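Local coordinates for protein anaphase-promoting complex subunit cut9 (Schizosaccharomyces pombe, PDB 2XPI) that serves as a TPR-repeat subunit of the anaphase-promoting complex, the ubiquitin ligase that controls mitosis and G1, dimerizing with itself and binding hcn1, at residues N116-F121 / N147-C152; N171-T176 / Y204-V209; K197-M202 / L227-K232. All coordinates share one frame; numbering follows the deposited sequence.

How the interactions relate
From the N terminus, interaction 1 comes first and closes a loop of 25 residues between the starts of helices 117-129 and 150-162, joining TPR 2 to TPR 3. Interaction 2 opens further on, tying the end of helix 166-173 in TPR 3 to helix 198-212 in TPR 4 across a loop partly missing from the model. Interaction 3 begins inside that span and ends beyond it, so interactions 2 and 3 cross; it joins the two helices of TPR 4. Helix 198-212 serves both, and L173 packs on the M202 carbonyl oxygen. Interaction 1 meets interaction 3 where L198 packs on S150 and A151.

Interaction 1: N116-F121 / N147-C152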
loop_
_atom_site.group_PDB
_atom_site.type_symbol
_atom_site.label_atom_id
_atom_site.label_comp_id
_atom_site.label_asym_id
_atom_site.label_seq_id
_atom_site.Cartn_x
_atom_site.Cartn_y
_atom_site.Cartn_z
ATOM N N ASN A 116 -15.995 -11.529 21.495
ATOM C CA ASN A 116 -16.774 -12.038 20.359
ATOM C C ASN A 116 -15.964 -12.199 19.070
ATOM O O ASN A 116 -15.281 -11.277 18.631
ATOM C CB ASN A 116 -17.957 -11.110 20.089
ATOM C CG ASN A 116 -19.056 -11.766 19.264
ATOM O OD1 ASN A 116 -20.204 -11.826 19.701
ATOM N ND2 ASN A 116 -18.718 -12.247 18.071
ATOM N N PRO A 117 -16.056 -13.373 18.443
ATOM C CA PRO A 117 -15.417 -13.592 17.143
ATOM C C PRO A 117 -15.705 -12.479 16.133
ATOM O O PRO A 117 -14.790 -12.022 15.455
ATOM C CB PRO A 117 -16.039 -14.916 16.686
ATOM C CG PRO A 117 -16.315 -15.653 17.976
ATOM C CD PRO A 117 -16.753 -14.582 18.933
ATOM N N ASN A 118 -16.956 -12.048 16.031
ATOM C CA ASN A 118 -17.298 -10.969 15.116
ATOM C C ASN A 118 -16.508 -9.705 15.390
ATOM O O ASN A 118 -16.200 -8.944 14.476
ATOM C CB ASN A 118 -18.788 -10.679 15.173
ATOM C CG ASN A 118 -19.606 -11.834 14.665
ATOM O OD1 ASN A 118 -20.835 -11.842 14.765
ATOM N ND2 ASN A 118 -18.923 -12.839 14.110
ATOM N N ASP A 119 -16.168 -9.476 16.648
ATOM C CA ASP A 119 -15.372 -8.306 16.977
ATOM C C ASP A 119 -13.905 -8.495 16.624
ATOM O O ASP A 119 -13.255 -7.563 16.161
ATOM C CB ASP A 119 -15.590 -7.902 18.435
ATOM C CG ASP A 119 -16.998 -7.413 18.668
ATOM O OD1 ASP A 119 -17.571 -6.847 17.706
ATOM O OD2 ASP A 119 -17.546 -7.616 19.774
ATOM N N ALA A 120 -13.401 -9.709 16.823
ATOM C CA ALA A 120 -12.066 -10.076 16.365
ATOM C C ALA A 120 -11.970 -9.922 14.852
ATOM O O ALA A 120 -10.968 -9.435 14.329
ATOM C CB ALA A 120 -11.755 -11.500 16.752
ATOM N N PHE A 121 -13.003 -10.356 14.141
ATOM C CA PHE A 121 -13.018 -10.202 12.699
ATOM C C PHE A 121 -12.854 -8.741 12.283
ATOM O O PHE A 121 -11.986 -8.393 11.481
ATOM C CB PHE A 121 -14.327 -10.722 12.109
ATOM C CG PHE A 121 -14.518 -10.346 10.675
ATOM C CD1 PHE A 121 -13.835 -11.024 9.667
ATOM C CD2 PHE A 121 -15.351 -9.296 10.324
ATOM C CE1 PHE A 121 -13.996 -10.671 8.322
ATOM C CE2 PHE A 121 -15.519 -8.927 8.974
ATOM C CZ PHE A 121 -14.833 -9.618 7.975
ATOM N N ASN A 147 -11.630 -21.327 13.786
ATOM C CA ASN A 147 -12.448 -22.514 13.976
ATOM C C ASN A 147 -13.878 -22.209 14.409
ATOM O O ASN A 147 -14.760 -23.062 14.334
ATOM C CB ASN A 147 -11.790 -23.449 14.984
ATOM C CG ASN A 147 -11.123 -24.628 14.321
ATOM O OD1 ASN A 147 -10.624 -24.530 13.193
ATOM N ND2 ASN A 147 -11.117 -25.762 15.009
ATOM N N ARG A 148 -14.107 -20.987 14.855
ATOM C CA ARG A 148 -15.381 -20.650 15.459
ATOM C C ARG A 148 -16.132 -19.634 14.610
ATOM O O ARG A 148 -17.238 -19.228 14.946
ATOM C CB ARG A 148 -15.148 -20.114 16.874
ATOM C CG ARG A 148 -14.388 -21.095 17.770
ATOM C CD ARG A 148 -13.558 -20.376 18.816
ATOM N NE ARG A 148 -14.339 -19.367 19.521
ATOM C CZ ARG A 148 -13.805 -18.373 20.221
ATOM N NH1 ARG A 148 -12.482 -18.265 20.298
ATOM N NH2 ARG A 148 -14.587 -17.486 20.835
ATOM N N SER A 149 -15.530 -19.230 13.499
ATOM C CA SER A 149 -16.108 -18.192 12.663
ATOM C C SER A 149 -15.654 -18.408 11.221
ATOM O O SER A 149 -14.470 -18.601 10.975
ATOM C CB SER A 149 -15.664 -16.821 13.195
ATOM O OG SER A 149 -16.143 -15.738 12.411
ATOM N N SER A 150 -16.581 -18.401 10.269
ATOM C CA SER A 150 -16.200 -18.536 8.855
ATOM C C SER A 150 -15.562 -17.251 8.327
ATOM O O SER A 150 -14.668 -17.292 7.472
ATOM C CB SER A 150 -17.397 -18.909 7.983
ATOM O OG SER A 150 -18.081 -20.023 8.516
ATOM N N ALA A 151 -16.036 -16.112 8.834
ATOM C CA ALA A 151 -15.458 -14.834 8.467
ATOM C C ALA A 151 -14.011 -14.792 8.929
ATOM O O ALA A 151 -13.131 -14.324 8.207
ATOM C CB ALA A 151 -16.248 -13.691 9.075
ATOM N N CYS A 152 -13.763 -15.286 10.134
ATOM C CA CYS A 152 -12.409 -15.273 10.670
ATOM C C CYS A 152 -11.506 -16.239 9.898
ATOM O O CYS A 152 -10.324 -15.986 9.719
ATOM C CB CYS A 152 -12.415 -15.589 12.167
ATOM S SG CYS A 152 -13.166 -14.303 13.245
#
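P117 and S149 bring the first turns of two helices side by side, their CA atoms 6.5 Å apart, and the gap narrows to 5.5 Å between the CA atoms of F121 and C152. Each segment starts a helix: N116 is the N-cap of helix 117-129 and S149 that of helix 150-162. The S149 hydroxyl, OG, receives a weak capping bond from C152 N.

The side chains that meet are mostly apolar. With CG anti to its backbone N (chi1 168°), F121 swings its ring to the second helix, where the A151 methyl covers one face: CB lies 4.0 Å from the ring centroid, 27° off the normal, a CH-pi contact. The closest pair there is F121 CD1 and A151 CB at 3.6 Å. C152 SG lies 3.9 Å from F121 CB and 3.6 Å from the P117 carbonyl oxygen. P117 CB rests on S149 CB at 4.0 Å, while the bent chain of R148 crosses the proline at about a right angle and brings NH2 to within 3.8 Å of P117 CG.

The arrangement joins the leading helices of TPR 2 and TPR 3, as neighbouring repeats do along a TPR superhelix. Facing away from the 147-152 segment, D119 makes salt bridges to R88 and R91, and A120 packs on L111 of helix 100-114. I53, in a loop, touches both N118 and A151, and L198 of helix 198-212 packs on S150 and A151.

Interaction 2: N171-T176 / Y204-V209; sequences NLLGET and YLRGQV
R206 reaches from helix 198-212 to the end of helix 166-173, its CB directed at the backbone of L173-T176. CG passes 4.0 Å from L173 CB, where the two side chains run antiparallel alongside each other. CD comes next and lies 3.5 Å from E175 O, whose hydrogen bond comes from the Y210 hydroxyl. A bend at chi3 (-38°) then turns the head of the chain over the turn. NE lies 3.8 Å from T176 C, and the guanidinium is laid flat against that carbonyl carbon, which sits 3.7 Å above its plane and over its centre. At the rim of the same group, in plane, is L173 CA. Of the two tips, R206 NH2 lies 4.0 Å from T176 C, while NH1 bends back to the helix: it packs 3.4 Å from L173 CB and gives a hydrogen bond of 3.3 Å to G174 O, although the position of that oxygen is uncertain.

G174, just after the helix, has a positive phi of 91°, a conformation that calls for glycine, and so directs the chain past R206. Beside the arginine, L173 CD2 rests crosswise on L205 CB at 3.8 Å, and A157 of helix 150-162 touches both leucines.

The contact sets a cationic group, with the T176 carbonyl carbon over one face, against the carbonyl-rich C-terminal end of a helix, where the partial negative charge probably helps to hold it. N177 and P178 also border R206, and R206 and N177 form the site of a bound gold(I) cyanide ion. An attraction between the arginine and this ion would be consistent with the negative charge of dicyanoaurate.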
loop_
_atom_site.group_PDB
_atom_site.type_symbol
_atom_site.label_atom_id
_atom_site.label_comp_id
_atom_site.label_asym_id
_atom_site.label_seq_id
_atom_site.Cartn_x
_atom_site.Cartn_y
_atom_site.Cartn_z
ATOM N N ASN A 171 -3.669 -25.222 4.743
ATOM C CA ASN A 171 -4.070 -25.795 6.035
ATOM C C ASN A 171 -5.413 -25.226 6.520
ATOM O O ASN A 171 -6.274 -25.969 6.988
ATOM C CB ASN A 171 -3.001 -25.554 7.116
ATOM C CG ASN A 171 -1.744 -26.406 6.918
ATOM O OD1 ASN A 171 -1.795 -27.505 6.352
ATOM N ND2 ASN A 171 -0.605 -25.897 7.392
ATOM N N LEU A 172 -5.579 -23.906 6.402
ATOM C CA LEU A 172 -6.793 -23.226 6.841
ATOM C C LEU A 172 -8.000 -23.442 5.927
ATOM O O LEU A 172 -9.121 -23.591 6.411
ATOM C CB LEU A 172 -6.544 -21.726 7.001
ATOM C CG LEU A 172 -6.156 -21.253 8.397
ATOM C CD1 LEU A 172 -6.384 -19.761 8.524
ATOM C CD2 LEU A 172 -6.970 -22.019 9.445
ATOM N N LEU A 173 -7.773 -23.443 4.613
ATOM C CA LEU A 173 -8.854 -23.585 3.635
ATOM C C LEU A 173 -9.205 -25.036 3.318
ATOM O O LEU A 173 -10.363 -25.348 3.061
ATOM C CB LEU A 173 -8.470 -22.896 2.326
ATOM C CG LEU A 173 -8.826 -21.433 2.044
ATOM C CD1 LEU A 173 -9.308 -20.732 3.294
ATOM C CD2 LEU A 173 -7.627 -20.701 1.413
ATOM N N GLY A 174 -8.202 -25.914 3.320
ATOM C CA GLY A 174 -8.352 -27.264 2.806
ATOM C C GLY A 174 -7.972 -27.273 1.338
ATOM O O GLY A 174 -8.109 -26.254 0.662
ATOM N N GLU A 175 -7.489 -28.411 0.843
ATOM C CA GLU A 175 -7.005 -28.521 -0.538
ATOM C C GLU A 175 -8.156 -28.572 -1.534
ATOM O O GLU A 175 -7.978 -28.358 -2.736
ATOM C CB GLU A 175 -6.121 -29.757 -0.699
ATOM C CG GLU A 175 -4.960 -29.824 0.287
ATOM C CD GLU A 175 -3.736 -30.520 -0.293
ATOM O OE1 GLU A 175 -3.082 -31.295 0.446
ATOM O OE2 GLU A 175 -3.428 -30.295 -1.490
ATOM N N THR A 176 -9.340 -28.867 -1.012
ATOM C CA THR A 176 -10.572 -28.795 -1.774
ATOM C C THR A 176 -11.696 -28.311 -0.852
ATOM O O THR A 176 -11.567 -28.336 0.374
ATOM C CB THR A 176 -10.939 -30.157 -2.342
ATOM O OG1 THR A 176 -11.303 -31.028 -1.269
ATOM C CG2 THR A 176 -9.755 -30.753 -3.110
ATOM N N TYR A 204 -12.404 -19.178 -3.879
ATOM C CA TYR A 204 -11.680 -18.213 -4.679
ATOM C C TYR A 204 -10.289 -18.119 -4.110
ATOM O O TYR A 204 -9.298 -18.053 -4.846
ATOM C CB TYR A 204 -12.347 -16.838 -4.636
ATOM C CG TYR A 204 -11.428 -15.728 -5.098
ATOM C CD1 TYR A 204 -11.137 -15.558 -6.438
ATOM C CD2 TYR A 204 -10.832 -14.865 -4.184
ATOM C CE1 TYR A 204 -10.291 -14.558 -6.858
ATOM C CE2 TYR A 204 -9.984 -13.859 -4.596
ATOM C CZ TYR A 204 -9.716 -13.710 -5.931
ATOM O OH TYR A 204 -8.862 -12.704 -6.351
ATOM N N LEU A 205 -10.220 -18.122 -2.785
ATOM C CA LEU A 205 -8.953 -17.954 -2.100
ATOM C C LEU A 205 -8.111 -19.174 -2.406
ATOM O O LEU A 205 -6.930 -19.068 -2.744
ATOM C CB LEU A 205 -9.180 -17.821 -0.605
ATOM C CG LEU A 205 -8.526 -16.646 0.123
ATOM C CD1 LEU A 205 -8.493 -15.373 -0.713
ATOM C CD2 LEU A 205 -9.262 -16.427 1.435
ATOM N N ARG A 206 -8.740 -20.338 -2.316
ATOM C CA ARG A 206 -8.070 -21.583 -2.665
ATOM C C ARG A 206 -7.589 -21.562 -4.112
ATOM O O ARG A 206 -6.540 -22.113 -4.427
ATOM C CB ARG A 206 -8.978 -22.777 -2.427
ATOM C CG ARG A 206 -8.332 -23.804 -1.545
ATOM C CD ARG A 206 -8.947 -25.146 -1.758
ATOM N NE ARG A 206 -10.363 -24.959 -1.948
ATOM C CZ ARG A 206 -11.191 -24.576 -0.988
ATOM N NH1 ARG A 206 -10.749 -24.361 0.245
ATOM N NH2 ARG A 206 -12.473 -24.420 -1.268
ATOM N N GLY A 207 -8.360 -20.925 -4.985
ATOM C CA GLY A 207 -7.953 -20.751 -6.362
ATOM C C GLY A 207 -6.681 -19.926 -6.448
ATOM O O GLY A 207 -5.768 -20.274 -7.194
ATOM N N GLN A 208 -6.614 -18.836 -5.679
ATOM C CA GLN A 208 -5.447 -17.947 -5.685
ATOM C C GLN A 208 -4.170 -18.659 -5.261
ATOM O O GLN A 208 -3.085 -18.380 -5.776
ATOM C CB GLN A 208 -5.679 -16.786 -4.739
ATOM C CG GLN A 208 -6.649 -15.761 -5.249
ATOM C CD GLN A 208 -6.022 -14.863 -6.279
ATOM O OE1 GLN A 208 -5.565 -15.319 -7.318
ATOM N NE2 GLN A 208 -5.981 -13.572 -5.986
ATOM N N VAL A 209 -4.303 -19.558 -4.289
ATOM C CA VAL A 209 -3.176 -20.339 -3.798
ATOM C C VAL A 209 -2.676 -21.253 -4.917
ATOM O O VAL A 209 -1.497 -21.228 -5.288
ATOM C CB VAL A 209 -3.573 -21.203 -2.561
ATOM C CG1 VAL A 209 -2.525 -22.270 -2.294
ATOM C CG2 VAL A 209 -3.776 -20.334 -1.336
#

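Interaction 3: K197-M202 / L227-K232; sequences KLEASM and LMVDAK
The carboxylates of D230 and E199 are the flat groups of this contact. K197 N meets D230 OD2 from above the carboxylate plane, 46° out of it, in a hydrogen bond of 3.1 Å. K232 NZ takes the syn lone pairs of both oxygens in a salt bridge, 2.9 Å from D230 OD2. K232 N uses the anti lone pair of OD1 at 2.7 Å from D230 OD1, which makes an Asx turn just after helix 216-229. Each oxygen thus accepts twice, and the carboxylate is fixed in rotation; the lysine and the peptide N-H groups would tend to keep it ionised.

On E199 both methyls of V229 lie against one face, CG1 3.8 Å from E199 CD. The extended glutamate chain, trans about its CA-CB bond (chi1 -179°), runs across the valine and carries the carboxylate past it to Q47 and N177, which donate to its oxygens. A200 CB fits between V229 and D230, 3.9 Å from D230 CB, and its small methyl lets the backbones close to 5.6 Å between the CA atoms of A200 and V229.

The contact joins the start of helix 198-212 to the end of helix 216-229, so it closes the antiparallel helix pair of TPR 4. L227 packs on helix 248-257. S201 hydrogen-bonds to Q97 and Q99 of the second subunit, whose W90 packs on K232, placing this helix pair at the homodimer interface built by TPR repeats 1-7.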
loop_
_atom_site.group_PDB
_atom_site.type_symbol
_atom_site.label_atom_id
_atom_site.label_comp_id
_atom_site.label_asym_id
_atom_site.label_seq_id
_atom_site.Cartn_x
_atom_site.Cartn_y
_atom_site.Cartn_z
ATOM N N LYS A 197 -21.460 -15.629 -0.649
ATOM C CA LYS A 197 -21.383 -16.668 0.381
ATOM C C LYS A 197 -19.936 -16.875 0.726
ATOM O O LYS A 197 -19.126 -17.053 -0.155
ATOM C CB LYS A 197 -21.975 -17.980 -0.106
ATOM C CG LYS A 197 -23.450 -17.917 -0.419
ATOM C CD LYS A 197 -24.018 -19.304 -0.505
ATOM C CE LYS A 197 -25.510 -19.251 -0.762
ATOM N NZ LYS A 197 -26.154 -20.576 -0.510
ATOM N N LEU A 198 -19.597 -16.837 2.006
ATOM C CA LEU A 198 -18.209 -17.013 2.398
ATOM C C LEU A 198 -17.649 -18.341 1.862
ATOM O O LEU A 198 -16.441 -18.472 1.613
ATOM C CB LEU A 198 -18.046 -16.880 3.914
ATOM C CG LEU A 198 -18.039 -15.442 4.443
ATOM C CD1 LEU A 198 -18.089 -15.400 5.969
ATOM C CD2 LEU A 198 -16.820 -14.677 3.926
ATOM N N GLU A 199 -18.522 -19.321 1.658
ATOM C CA GLU A 199 -18.097 -20.554 1.009
ATOM C C GLU A 199 -17.490 -20.257 -0.374
ATOM O O GLU A 199 -16.470 -20.836 -0.755
ATOM C CB GLU A 199 -19.261 -21.534 0.865
ATOM C CG GLU A 199 -18.851 -22.850 0.202
ATOM C CD GLU A 199 -20.012 -23.810 0.002
ATOM O OE1 GLU A 199 -21.134 -23.511 0.480
ATOM O OE2 GLU A 199 -19.798 -24.866 -0.637
ATOM N N ALA A 200 -18.114 -19.355 -1.131
ATOM C CA ALA A 200 -17.592 -19.011 -2.437
ATOM C C ALA A 200 -16.225 -18.380 -2.286
ATOM O O ALA A 200 -15.245 -18.826 -2.898
ATOM C CB ALA A 200 -18.506 -18.085 -3.129
ATOM N N SER A 201 -16.156 -17.357 -1.442
ATOM C CA SER A 201 -14.946 -16.569 -1.252
ATOM C C SER A 201 -13.740 -17.402 -0.857
ATOM O O SER A 201 -12.610 -17.098 -1.239
ATOM C CB SER A 201 -15.189 -15.471 -0.212
ATOM O OG SER A 201 -16.210 -14.583 -0.660
ATOM N N MET A 202 -13.964 -18.457 -0.091
ATOM C CA MET A 202 -12.849 -19.307 0.298
ATOM C C MET A 202 -12.353 -20.232 -0.848
ATOM O O MET A 202 -11.169 -20.576 -0.902
ATOM C CB MET A 202 -13.184 -20.082 1.581
ATOM C CG MET A 202 -13.356 -19.182 2.796
ATOM S SD MET A 202 -13.398 -20.086 4.359
ATOM C CE MET A 202 -15.098 -20.617 4.459
ATOM N N LEU A 227 -17.901 -19.865 -8.370
ATOM C CA LEU A 227 -19.003 -19.385 -9.196
ATOM C C LEU A 227 -20.245 -20.267 -9.094
ATOM O O LEU A 227 -21.357 -19.761 -8.958
ATOM C CB LEU A 227 -18.567 -19.188 -10.646
ATOM C CG LEU A 227 -18.026 -17.807 -11.040
ATOM C CD1 LEU A 227 -17.744 -17.708 -12.521
ATOM C CD2 LEU A 227 -18.993 -16.683 -10.646
ATOM N N MET A 228 -20.085 -21.581 -9.142
ATOM C CA MET A 228 -21.246 -22.450 -8.980
ATOM C C MET A 228 -21.893 -22.219 -7.621
ATOM O O MET A 228 -23.119 -22.198 -7.512
ATOM C CB MET A 228 -20.879 -23.927 -9.150
ATOM C CG MET A 228 -20.273 -24.268 -10.497
ATOM S SD MET A 228 -21.375 -23.841 -11.856
ATOM C CE MET A 228 -22.730 -24.992 -11.599
ATOM N N VAL A 229 -21.067 -22.029 -6.586
ATOM C CA VAL A 229 -21.572 -21.794 -5.231
ATOM C C VAL A 229 -22.363 -20.482 -5.097
ATOM O O VAL A 229 -23.412 -20.444 -4.447
ATOM C CB VAL A 229 -20.439 -21.820 -4.183
ATOM C CG1 VAL A 229 -20.966 -21.396 -2.803
ATOM C CG2 VAL A 229 -19.804 -23.193 -4.124
ATOM N N ASP A 230 -21.851 -19.413 -5.704
ATOM C CA ASP A 230 -22.517 -18.115 -5.674
ATOM C C ASP A 230 -22.126 -17.351 -6.934
ATOM O O ASP A 230 -20.974 -16.972 -7.115
ATOM C CB ASP A 230 -22.125 -17.322 -4.413
ATOM C CG ASP A 230 -22.976 -16.056 -4.211
ATOM O OD1 ASP A 230 -23.188 -15.308 -5.196
ATOM O OD2 ASP A 230 -23.431 -15.799 -3.059
ATOM N N ALA A 231 -23.106 -17.126 -7.801
ATOM C CA ALA A 231 -22.885 -16.418 -9.051
ATOM C C ALA A 231 -22.307 -15.026 -8.854
ATOM O O ALA A 231 -21.895 -14.400 -9.816
ATOM C CB ALA A 231 -24.180 -16.328 -9.830
ATOM N N LYS A 232 -22.285 -14.532 -7.619
ATOM C CA LYS A 232 -21.830 -13.160 -7.369
ATOM C C LYS A 232 -20.319 -13.068 -7.177
ATOM O O LYS A 232 -19.750 -11.983 -7.181
ATOM C CB LYS A 232 -22.588 -12.501 -6.207
ATOM C CG LYS A 232 -24.093 -12.397 -6.443
ATOM C CD LYS A 232 -24.814 -11.501 -5.412
ATOM C CE LYS A 232 -24.492 -11.871 -3.965
ATOM N NZ LYS A 232 -24.800 -13.284 -3.665
#